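Local coordinates for uncharacterized protein ygiD (Escherichia coli, PDB 2PW6) that opens the aromatic ring of L-dopa between carbons 4 and 5 in vitro, as a zinc-dependent extradiol dioxygenase whose physiological substrate is unknown, at residues 95-100 and 165-170; 151-156 and 209-214; 158-163 and 242-247. All coordinates share one frame; numbering follows the deposited sequence.

Following the chain from the N terminus, the first segment to enter a contact lies on helix 95-105, after the first strands of the sheet. Interaction 1 closes its loop at 165-170, tying that helix to the start of strand 167-173. Before it closes, helix 149-159 and the residues that follow it have contributed the first segments of the other two contacts. Interaction 2 closes when 209-214, in the loop after helix 192-202, returns to helix 149-159 at 151-156. Interaction 3 closes last, tying the end of that helix to the end of helix 236-243. No loop lies within another; every pair crosses. L162, from 158-163, touches R100 and I167 of interaction 1.

Interaction 1: 95-100 and 165-170; sequences PALAQR and EGIMLV
R100 grips the carboxylate of E165 side-on, with two nitrogens going to two oxygens. NE bonds OE1 of E165 at 3.0 Å, almost dead straight (177°) and in the guanidinium plane, while the NH2 of R100 reaches OE2 of E165 at 2.9 Å from a more tilted position. Both oxygens offer their syn lone pairs, and the two flat groups lie 21° apart, nearly coplanar. The R100 chain leaves the helix with CG anti to its backbone N (chi1 173°) and bends at chi2, which swings the guanidinium across the extended E165 chain at about a right angle. One helical turn earlier, L97 meets I167 tip to tip: L97 CD2 lies 4.0 Å from I167 CG2. Farther out, A50 touches both L97 and I167, and V139 also backs L97, so helix 95-105 rests on strands 50-60 and 138-144 as well as on the start of strand 167-173. L162 packs on R100 and I167. The contact thus pairs a buried aliphatic tip with a more exposed ion pair, whose two bonds probably fix the rotation of both charged groups.

Interaction 2: 151-156 and 209-214; sequences WHFEMG and GPVEQH
F153 and V211 make the tight part of this contact, with V211 CG2 at 3.6 Å from F153 CD2 and also near CG and CB of the phenylalanine. The two side chains slide past each other in opposite directions, and the methyl meets the ring obliquely near CD2. A chi1 of -175° points the F153 ring away from its own backbone N and out from helix 149-159 toward the short 3-10 turn 211-213. That turn is held by the backbone bond from H214 N to V211 O, bringing V211 and H214 to bear on the same ring. H214 comes from the same side of the ring plane, farther round, near CE1: its CD2 is 4.0 Å from F153 CE1, the planes stand at 50°, and the centroids are 5.5 Å apart, an oblique aromatic pair. H214 is buried, and its ND1 is engaged by the backbone N of L216, which probably fixes which way the imidazole is turned. Outward, V217 touches both F153 and V211, L242 packs on F153, and W207 meets the H214 ring.

The looser side is polar and nearer solvent. E154, partly exposed, bends at chi2 so that its OE2 comes within 3.5 Å of V211 CG1, a van der Waals approach of a carboxylate to a methyl. E212, on the exposed side of the turn, keeps its OE1 6.8 Å from E154 OE2, and these like charges would probably disfavour a closer approach.

Helix 149-159 and the loop after helix 192-202 are therefore joined by apolar and aromatic packing, with the E154 carboxylate on the partly exposed side; the hold probably rests on the fit of V211 and H214 against one phenyl ring.

Interaction 3: 158-163 and 242-247; sequences KLAALR and LGAWDG
The two backbones come together at A160 and A244, whose CA atoms are only 4.5 Å apart, where the chain leaving helix 149-159 meets the end of helix 236-243. The first of these helices is the connection of a beta-alpha-beta crossover: it links strand 138-144 to the parallel strand 167-173, with strand 50-60 lying between them in the sheet. The close approach is consistent with the small side chains of both residues. The CB of A160 rests 3.9 Å from A244 CA, and the two methyls are 4.2 Å apart. A244 CB also packs against the O of G156, and the residue touches L169 of strand 167-173, which leaves this alanine buried among helix, strand and loop.

R163 extends the contact past A244. Its aliphatic CD passes A244 CB at 4.1 Å, and a bend at chi3 (58°) turns the guanidinium toward the chain just past helix 236-243. There NH1 meets A244 O at 2.9 Å, but the N-H points poorly (124°) and the bond is weak, although the oxygen lies near the guanidinium plane. Stronger partners hold the group: NE bonds the backbone O of M15, and NH2 forms a salt bridge with E249. The guanidinium thus bridges M15, near the N terminus, and the chain after helix 236-243, while L169 and I270 pack on the R163 side chain. A leucine in place of R163 would probably leave the carboxylate of E249 without its charged mate and the carbonyls of M15 and A244 without this donor.

Past A244 the chain turns round W245, whose NE1 bonds the O of E249, and G247 folds back across the indole so that its backbone N stands 3.6 Å above the W245 ring, over the centre.

Interaction 1: 95-100 and 165-170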
loop_
_atom_site.group_PDB
_atom_site.type_symbol
_atom_site.label_atom_id
_atom_site.label_comp_id
_atom_site.label_asym_id
_atom_site.label_seq_id
_atom_site.Cartn_x
_atom_site.Cartn_y
_atom_site.Cartn_z
ATOM N N PRO A 95 -21.933 -12.709 -2.041
ATOM C CA PRO A 95 -22.977 -11.894 -1.384
ATOM C C PRO A 95 -23.726 -12.648 -0.288
ATOM O O PRO A 95 -24.094 -12.019 0.724
ATOM C CB PRO A 95 -23.895 -11.475 -2.544
ATOM C CG PRO A 95 -22.984 -11.589 -3.801
ATOM C CD PRO A 95 -22.133 -12.809 -3.502
ATOM N N ALA A 96 -23.896 -13.970 -0.457
ATOM C CA ALA A 96 -24.524 -14.846 0.555
ATOM C C ALA A 96 -23.763 -14.854 1.893
ATOM O O ALA A 96 -24.353 -14.673 2.976
ATOM C CB ALA A 96 -24.684 -16.283 0.038
ATOM N N LEU A 97 -22.454 -15.066 1.814
ATOM C CA LEU A 97 -21.606 -14.972 3.013
ATOM C C LEU A 97 -21.643 -13.568 3.627
ATOM O O LEU A 97 -21.708 -13.445 4.847
ATOM C CB LEU A 97 -20.166 -15.406 2.721
ATOM C CG LEU A 97 -19.152 -15.264 3.859
ATOM C CD1 LEU A 97 -19.626 -15.849 5.203
ATOM C CD2 LEU A 97 -17.830 -15.872 3.431
ATOM N N ALA A 98 -21.649 -12.528 2.798
ATOM C CA ALA A 98 -21.743 -11.135 3.324
ATOM C C ALA A 98 -22.976 -10.863 4.158
ATOM O O ALA A 98 -22.888 -10.226 5.214
ATOM C CB ALA A 98 -21.625 -10.121 2.239
ATOM N N GLN A 99 -24.135 -11.347 3.685
ATOM C CA GLN A 99 -25.416 -11.175 4.367
ATOM C C GLN A 99 -25.423 -11.997 5.626
ATOM O O GLN A 99 -25.891 -11.540 6.691
ATOM C CB GLN A 99 -26.555 -11.620 3.415
ATOM C CG GLN A 99 -27.914 -11.949 4.052
ATOM C CD GLN A 99 -28.907 -12.562 3.011
ATOM O OE1 GLN A 99 -28.785 -12.322 1.796
ATOM N NE2 GLN A 99 -29.839 -13.372 3.485
ATOM N N ARG A 100 -24.907 -13.216 5.509
ATOM C CA ARG A 100 -24.757 -14.088 6.659
ATOM C C ARG A 100 -23.812 -13.492 7.748
ATOM O O ARG A 100 -24.042 -13.664 8.939
ATOM C CB ARG A 100 -24.335 -15.491 6.205
ATOM C CG ARG A 100 -23.977 -16.468 7.328
ATOM C CD ARG A 100 -25.140 -16.900 8.236
ATOM N NE ARG A 100 -24.647 -17.764 9.330
ATOM C CZ ARG A 100 -24.853 -17.568 10.632
ATOM N NH1 ARG A 100 -25.581 -16.538 11.074
ATOM N NH2 ARG A 100 -24.350 -18.435 11.509
ATOM N N GLU A 165 -19.808 -23.938 8.900
ATOM C CA GLU A 165 -20.583 -23.667 7.686
ATOM C C GLU A 165 -19.719 -23.593 6.433
ATOM O O GLU A 165 -20.109 -22.950 5.461
ATOM C CB GLU A 165 -21.388 -22.375 7.833
ATOM C CG GLU A 165 -22.413 -22.426 8.953
ATOM C CD GLU A 165 -23.021 -21.082 9.288
ATOM O OE1 GLU A 165 -23.030 -20.172 8.427
ATOM O OE2 GLU A 165 -23.514 -20.943 10.428
ATOM N N GLY A 166 -18.561 -24.257 6.464
ATOM C CA GLY A 166 -17.629 -24.314 5.321
ATOM C C GLY A 166 -16.758 -23.078 5.096
ATOM O O GLY A 166 -16.202 -22.891 3.995
ATOM N N ILE A 167 -16.632 -22.235 6.126
ATOM C CA ILE A 167 -15.998 -20.921 5.956
ATOM C C ILE A 167 -14.678 -20.840 6.702
ATOM O O ILE A 167 -14.610 -21.097 7.899
ATOM C CB ILE A 167 -16.920 -19.704 6.370
ATOM C CG1 ILE A 167 -18.323 -19.774 5.730
ATOM C CG2 ILE A 167 -16.194 -18.350 6.143
ATOM C CD1 ILE A 167 -18.352 -19.955 4.216
HETATM N N MSE A 168 -13.643 -20.475 5.959
HETATM C CA MSE A 168 -12.323 -20.262 6.507
HETATM C C MSE A 168 -12.082 -18.795 6.849
HETATM O O MSE A 168 -12.237 -17.913 6.015
HETATM C CB MSE A 168 -11.264 -20.713 5.516
HETATM C CG MSE A 168 -9.873 -20.708 6.128
HETATM SE SE MSE A 168 -8.535 -21.171 4.840
HETATM C CE MSE A 168 -8.939 -20.017 3.348
ATOM N N LEU A 169 -11.680 -18.562 8.089
ATOM C CA LEU A 169 -11.217 -17.269 8.524
ATOM C C LEU A 169 -9.703 -17.133 8.198
ATOM O O LEU A 169 -8.875 -17.956 8.642
ATOM C CB LEU A 169 -11.532 -17.102 10.014
ATOM C CG LEU A 169 -12.968 -17.546 10.393
ATOM C CD1 LEU A 169 -13.220 -17.631 11.898
ATOM C CD2 LEU A 169 -14.102 -16.704 9.704
ATOM N N VAL A 170 -9.363 -16.146 7.369
ATOM C CA VAL A 170 -7.955 -15.780 7.147
ATOM C C VAL A 170 -7.677 -14.332 7.634
ATOM O O VAL A 170 -8.073 -13.363 7.001
ATOM C CB VAL A 170 -7.487 -16.021 5.676
ATOM C CG1 VAL A 170 -8.317 -15.240 4.732
ATOM C CG2 VAL A 170 -6.037 -15.606 5.468
#

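Interaction 2: 151-156 and 209-214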
loop_
_atom_site.group_PDB
_atom_site.type_symbol
_atom_site.label_atom_id
_atom_site.label_comp_id
_atom_site.label_asym_id
_atom_site.label_seq_id
_atom_site.Cartn_x
_atom_site.Cartn_y
_atom_site.Cartn_z
ATOM N N TRP A 151 -13.127 -6.655 22.667
ATOM C CA TRP A 151 -14.192 -6.581 21.696
ATOM C C TRP A 151 -13.805 -7.319 20.394
ATOM O O TRP A 151 -14.565 -8.158 19.882
ATOM C CB TRP A 151 -14.526 -5.092 21.461
ATOM C CG TRP A 151 -15.767 -4.855 20.664
ATOM C CD1 TRP A 151 -17.031 -4.592 21.148
ATOM C CD2 TRP A 151 -15.874 -4.854 19.229
ATOM N NE1 TRP A 151 -17.908 -4.416 20.095
ATOM C CE2 TRP A 151 -17.227 -4.571 18.910
ATOM C CE3 TRP A 151 -14.953 -5.056 18.183
ATOM C CZ2 TRP A 151 -17.684 -4.486 17.588
ATOM C CZ3 TRP A 151 -15.407 -4.964 16.868
ATOM C CH2 TRP A 151 -16.768 -4.683 16.585
ATOM N N HIS A 152 -12.613 -7.028 19.875
ATOM C CA HIS A 152 -12.074 -7.770 18.742
ATOM C C HIS A 152 -11.927 -9.249 19.015
ATOM O O HIS A 152 -12.165 -10.057 18.116
ATOM C CB HIS A 152 -10.770 -7.158 18.288
ATOM C CG HIS A 152 -10.905 -5.706 17.959
ATOM N ND1 HIS A 152 -11.527 -5.269 16.814
ATOM C CD2 HIS A 152 -10.560 -4.591 18.653
ATOM C CE1 HIS A 152 -11.518 -3.947 16.790
ATOM N NE2 HIS A 152 -10.941 -3.510 17.897
ATOM N N PHE A 153 -11.554 -9.618 20.244
ATOM C CA PHE A 153 -11.577 -11.033 20.661
ATOM C C PHE A 153 -13.015 -11.592 20.620
ATOM O O PHE A 153 -13.236 -12.690 20.100
ATOM C CB PHE A 153 -10.940 -11.238 22.057
ATOM C CG PHE A 153 -10.818 -12.704 22.480
ATOM C CD1 PHE A 153 -9.653 -13.415 22.240
ATOM C CD2 PHE A 153 -11.867 -13.353 23.124
ATOM C CE1 PHE A 153 -9.536 -14.754 22.629
ATOM C CE2 PHE A 153 -11.775 -14.696 23.492
ATOM C CZ PHE A 153 -10.590 -15.391 23.250
ATOM N N GLU A 154 -13.972 -10.857 21.189
ATOM C CA GLU A 154 -15.396 -11.246 21.097
ATOM C C GLU A 154 -15.882 -11.443 19.656
ATOM O O GLU A 154 -16.682 -12.341 19.411
ATOM C CB GLU A 154 -16.334 -10.290 21.846
ATOM C CG GLU A 154 -16.199 -10.280 23.376
ATOM C CD GLU A 154 -16.442 -11.629 24.076
ATOM O OE1 GLU A 154 -16.795 -12.647 23.414
ATOM O OE2 GLU A 154 -16.258 -11.649 25.321
HETATM N N MSE A 155 -15.377 -10.625 18.726
HETATM C CA MSE A 155 -15.626 -10.799 17.279
HETATM C C MSE A 155 -15.294 -12.189 16.744
HETATM O O MSE A 155 -16.088 -12.775 16.010
HETATM C CB MSE A 155 -14.855 -9.776 16.451
HETATM C CG MSE A 155 -15.371 -8.371 16.556
HETATM SE SE MSE A 155 -17.214 -8.210 15.796
HETATM C CE MSE A 155 -16.749 -8.272 13.888
ATOM N N GLY A 156 -14.114 -12.697 17.082
ATOM C CA GLY A 156 -13.741 -14.053 16.696
ATOM C C GLY A 156 -14.576 -15.109 17.396
ATOM O O GLY A 156 -14.737 -16.212 16.890
ATOM N N GLY A 209 -9.849 -18.628 30.076
ATOM C CA GLY A 209 -10.416 -17.918 31.212
ATOM C C GLY A 209 -11.231 -16.722 30.756
ATOM O O GLY A 209 -11.553 -16.626 29.572
ATOM N N PRO A 210 -11.564 -15.796 31.680
ATOM C CA PRO A 210 -12.316 -14.596 31.279
ATOM C C PRO A 210 -11.522 -13.733 30.305
ATOM O O PRO A 210 -10.338 -13.491 30.536
ATOM C CB PRO A 210 -12.536 -13.832 32.598
ATOM C CG PRO A 210 -12.234 -14.824 33.698
ATOM C CD PRO A 210 -11.251 -15.807 33.122
ATOM N N VAL A 211 -12.187 -13.278 29.239
ATOM C CA VAL A 211 -11.594 -12.470 28.161
ATOM C C VAL A 211 -10.803 -11.267 28.701
ATOM O O VAL A 211 -9.656 -11.041 28.316
ATOM C CB VAL A 211 -12.689 -12.040 27.110
ATOM C CG1 VAL A 211 -13.846 -11.297 27.793
ATOM C CG2 VAL A 211 -12.106 -11.210 25.962
ATOM N N GLU A 212 -11.428 -10.539 29.623
ATOM C CA GLU A 212 -10.859 -9.370 30.282
ATOM C C GLU A 212 -9.504 -9.618 30.944
ATOM O O GLU A 212 -8.720 -8.686 31.123
ATOM C CB GLU A 212 -11.843 -8.847 31.337
ATOM C CG GLU A 212 -13.161 -8.319 30.777
ATOM C CD GLU A 212 -12.995 -7.080 29.888
ATOM O OE1 GLU A 212 -12.487 -7.221 28.750
ATOM O OE2 GLU A 212 -13.396 -5.969 30.327
ATOM N N GLN A 213 -9.249 -10.867 31.313
ATOM C CA GLN A 213 -7.990 -11.253 31.931
ATOM C C GLN A 213 -7.049 -12.008 30.970
ATOM O O GLN A 213 -6.018 -12.536 31.407
ATOM C CB GLN A 213 -8.220 -12.094 33.213
ATOM C CG GLN A 213 -9.507 -11.820 34.018
ATOM C CD GLN A 213 -9.530 -10.462 34.742
ATOM O OE1 GLN A 213 -8.527 -9.740 34.794
ATOM N NE2 GLN A 213 -10.695 -10.116 35.308
ATOM N N HIS A 214 -7.373 -12.058 29.677
ATOM C CA HIS A 214 -6.495 -12.740 28.692
ATOM C C HIS A 214 -5.232 -11.904 28.453
ATOM O O HIS A 214 -5.332 -10.729 28.105
ATOM C CB HIS A 214 -7.237 -12.985 27.367
ATOM C CG HIS A 214 -6.640 -14.054 26.498
ATOM N ND1 HIS A 214 -5.317 -14.058 26.105
ATOM C CD2 HIS A 214 -7.203 -15.140 25.912
ATOM C CE1 HIS A 214 -5.084 -15.106 25.335
ATOM N NE2 HIS A 214 -6.212 -15.783 25.203
#

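Interaction 3: 158-163 and 242-247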
loop_
_atom_site.group_PDB
_atom_site.type_symbol
_atom_site.label_atom_id
_atom_site.label_comp_id
_atom_site.label_asym_id
_atom_site.label_seq_id
_atom_site.Cartn_x
_atom_site.Cartn_y
_atom_site.Cartn_z
ATOM N N LYS A 158 -17.818 -14.679 17.882
ATOM C CA LYS A 158 -18.991 -14.706 16.990
ATOM C C LYS A 158 -18.679 -15.351 15.644
ATOM O O LYS A 158 -19.508 -16.085 15.108
ATOM C CB LYS A 158 -19.534 -13.306 16.754
ATOM C CG LYS A 158 -19.986 -12.593 17.993
ATOM C CD LYS A 158 -20.175 -11.130 17.667
ATOM C CE LYS A 158 -21.110 -10.486 18.657
ATOM N NZ LYS A 158 -20.441 -10.243 19.951
ATOM N N LEU A 159 -17.494 -15.097 15.094
ATOM C CA LEU A 159 -17.125 -15.686 13.792
ATOM C C LEU A 159 -16.946 -17.185 13.819
ATOM O O LEU A 159 -16.910 -17.820 12.761
ATOM C CB LEU A 159 -15.848 -15.051 13.252
ATOM C CG LEU A 159 -16.017 -13.593 12.822
ATOM C CD1 LEU A 159 -14.668 -12.907 12.764
ATOM C CD2 LEU A 159 -16.803 -13.505 11.476
ATOM N N ALA A 160 -16.771 -17.730 15.021
ATOM C CA ALA A 160 -16.531 -19.158 15.230
ATOM C C ALA A 160 -17.620 -20.046 14.590
ATOM O O ALA A 160 -17.305 -21.020 13.900
ATOM C CB ALA A 160 -16.366 -19.473 16.749
ATOM N N ALA A 161 -18.889 -19.685 14.788
ATOM C CA ALA A 161 -19.984 -20.425 14.155
ATOM C C ALA A 161 -19.771 -20.657 12.644
ATOM O O ALA A 161 -20.110 -21.708 12.123
ATOM C CB ALA A 161 -21.352 -19.732 14.425
ATOM N N LEU A 162 -19.211 -19.692 11.935
ATOM C CA LEU A 162 -19.044 -19.860 10.487
ATOM C C LEU A 162 -18.074 -20.969 10.089
ATOM O O LEU A 162 -18.033 -21.377 8.913
ATOM C CB LEU A 162 -18.616 -18.566 9.831
ATOM C CG LEU A 162 -19.527 -17.348 9.917
ATOM C CD1 LEU A 162 -18.720 -16.147 9.471
ATOM C CD2 LEU A 162 -20.784 -17.552 9.049
ATOM N N ARG A 163 -17.314 -21.469 11.067
ATOM C CA ARG A 163 -16.322 -22.494 10.800
ATOM C C ARG A 163 -16.959 -23.864 10.514
ATOM O O ARG A 163 -16.392 -24.676 9.784
ATOM C CB ARG A 163 -15.300 -22.559 11.931
ATOM C CG ARG A 163 -14.410 -21.307 12.036
ATOM C CD ARG A 163 -13.445 -21.426 13.204
ATOM N NE ARG A 163 -12.596 -22.615 13.068
ATOM C CZ ARG A 163 -12.123 -23.327 14.090
ATOM N NH1 ARG A 163 -12.372 -22.969 15.357
ATOM N NH2 ARG A 163 -11.388 -24.401 13.840
ATOM N N LEU A 242 -7.940 -16.039 17.471
ATOM C CA LEU A 242 -8.011 -16.627 18.820
ATOM C C LEU A 242 -9.412 -16.659 19.405
ATOM O O LEU A 242 -9.767 -17.605 20.115
ATOM C CB LEU A 242 -7.082 -15.929 19.811
ATOM C CG LEU A 242 -5.580 -16.194 19.815
ATOM C CD1 LEU A 242 -5.034 -15.593 21.107
ATOM C CD2 LEU A 242 -5.211 -17.689 19.668
ATOM N N GLY A 243 -10.202 -15.621 19.144
ATOM C CA GLY A 243 -11.617 -15.592 19.568
ATOM C C GLY A 243 -12.389 -16.834 19.106
ATOM O O GLY A 243 -13.292 -17.283 19.792
ATOM N N ALA A 244 -11.985 -17.391 17.964
ATOM C CA ALA A 244 -12.616 -18.542 17.313
ATOM C C ALA A 244 -12.196 -19.928 17.822
ATOM O O ALA A 244 -12.726 -20.957 17.356
ATOM C CB ALA A 244 -12.403 -18.454 15.783
ATOM N N TRP A 245 -11.243 -19.961 18.758
ATOM C CA TRP A 245 -10.773 -21.227 19.366
ATOM C C TRP A 245 -11.782 -21.751 20.389
ATOM O O TRP A 245 -12.248 -20.992 21.247
ATOM C CB TRP A 245 -9.420 -20.994 20.046
ATOM C CG TRP A 245 -8.713 -22.226 20.555
ATOM C CD1 TRP A 245 -8.490 -23.395 19.875
ATOM C CD2 TRP A 245 -8.095 -22.384 21.840
ATOM N NE1 TRP A 245 -7.795 -24.274 20.663
ATOM C CE2 TRP A 245 -7.543 -23.684 21.878
ATOM C CE3 TRP A 245 -7.965 -21.555 22.967
ATOM C CZ2 TRP A 245 -6.854 -24.180 23.010
ATOM C CZ3 TRP A 245 -7.293 -22.050 24.099
ATOM C CH2 TRP A 245 -6.741 -23.351 24.104
ATOM N N ASP A 246 -12.119 -23.036 20.307
ATOM C CA ASP A 246 -13.104 -23.620 21.256
ATOM C C ASP A 246 -12.546 -24.032 22.645
ATOM O O ASP A 246 -13.326 -24.357 23.565
ATOM C CB ASP A 246 -13.882 -24.790 20.609
ATOM C CG ASP A 246 -12.988 -25.968 20.232
ATOM O OD1 ASP A 246 -11.803 -25.976 20.631
ATOM O OD2 ASP A 246 -13.469 -26.889 19.520
ATOM N N GLY A 247 -11.213 -24.010 22.788
ATOM C CA GLY A 247 -10.536 -24.508 23.995
ATOM C C GLY A 247 -10.003 -25.938 23.877
ATOM O O GLY A 247 -9.276 -26.410 24.755
#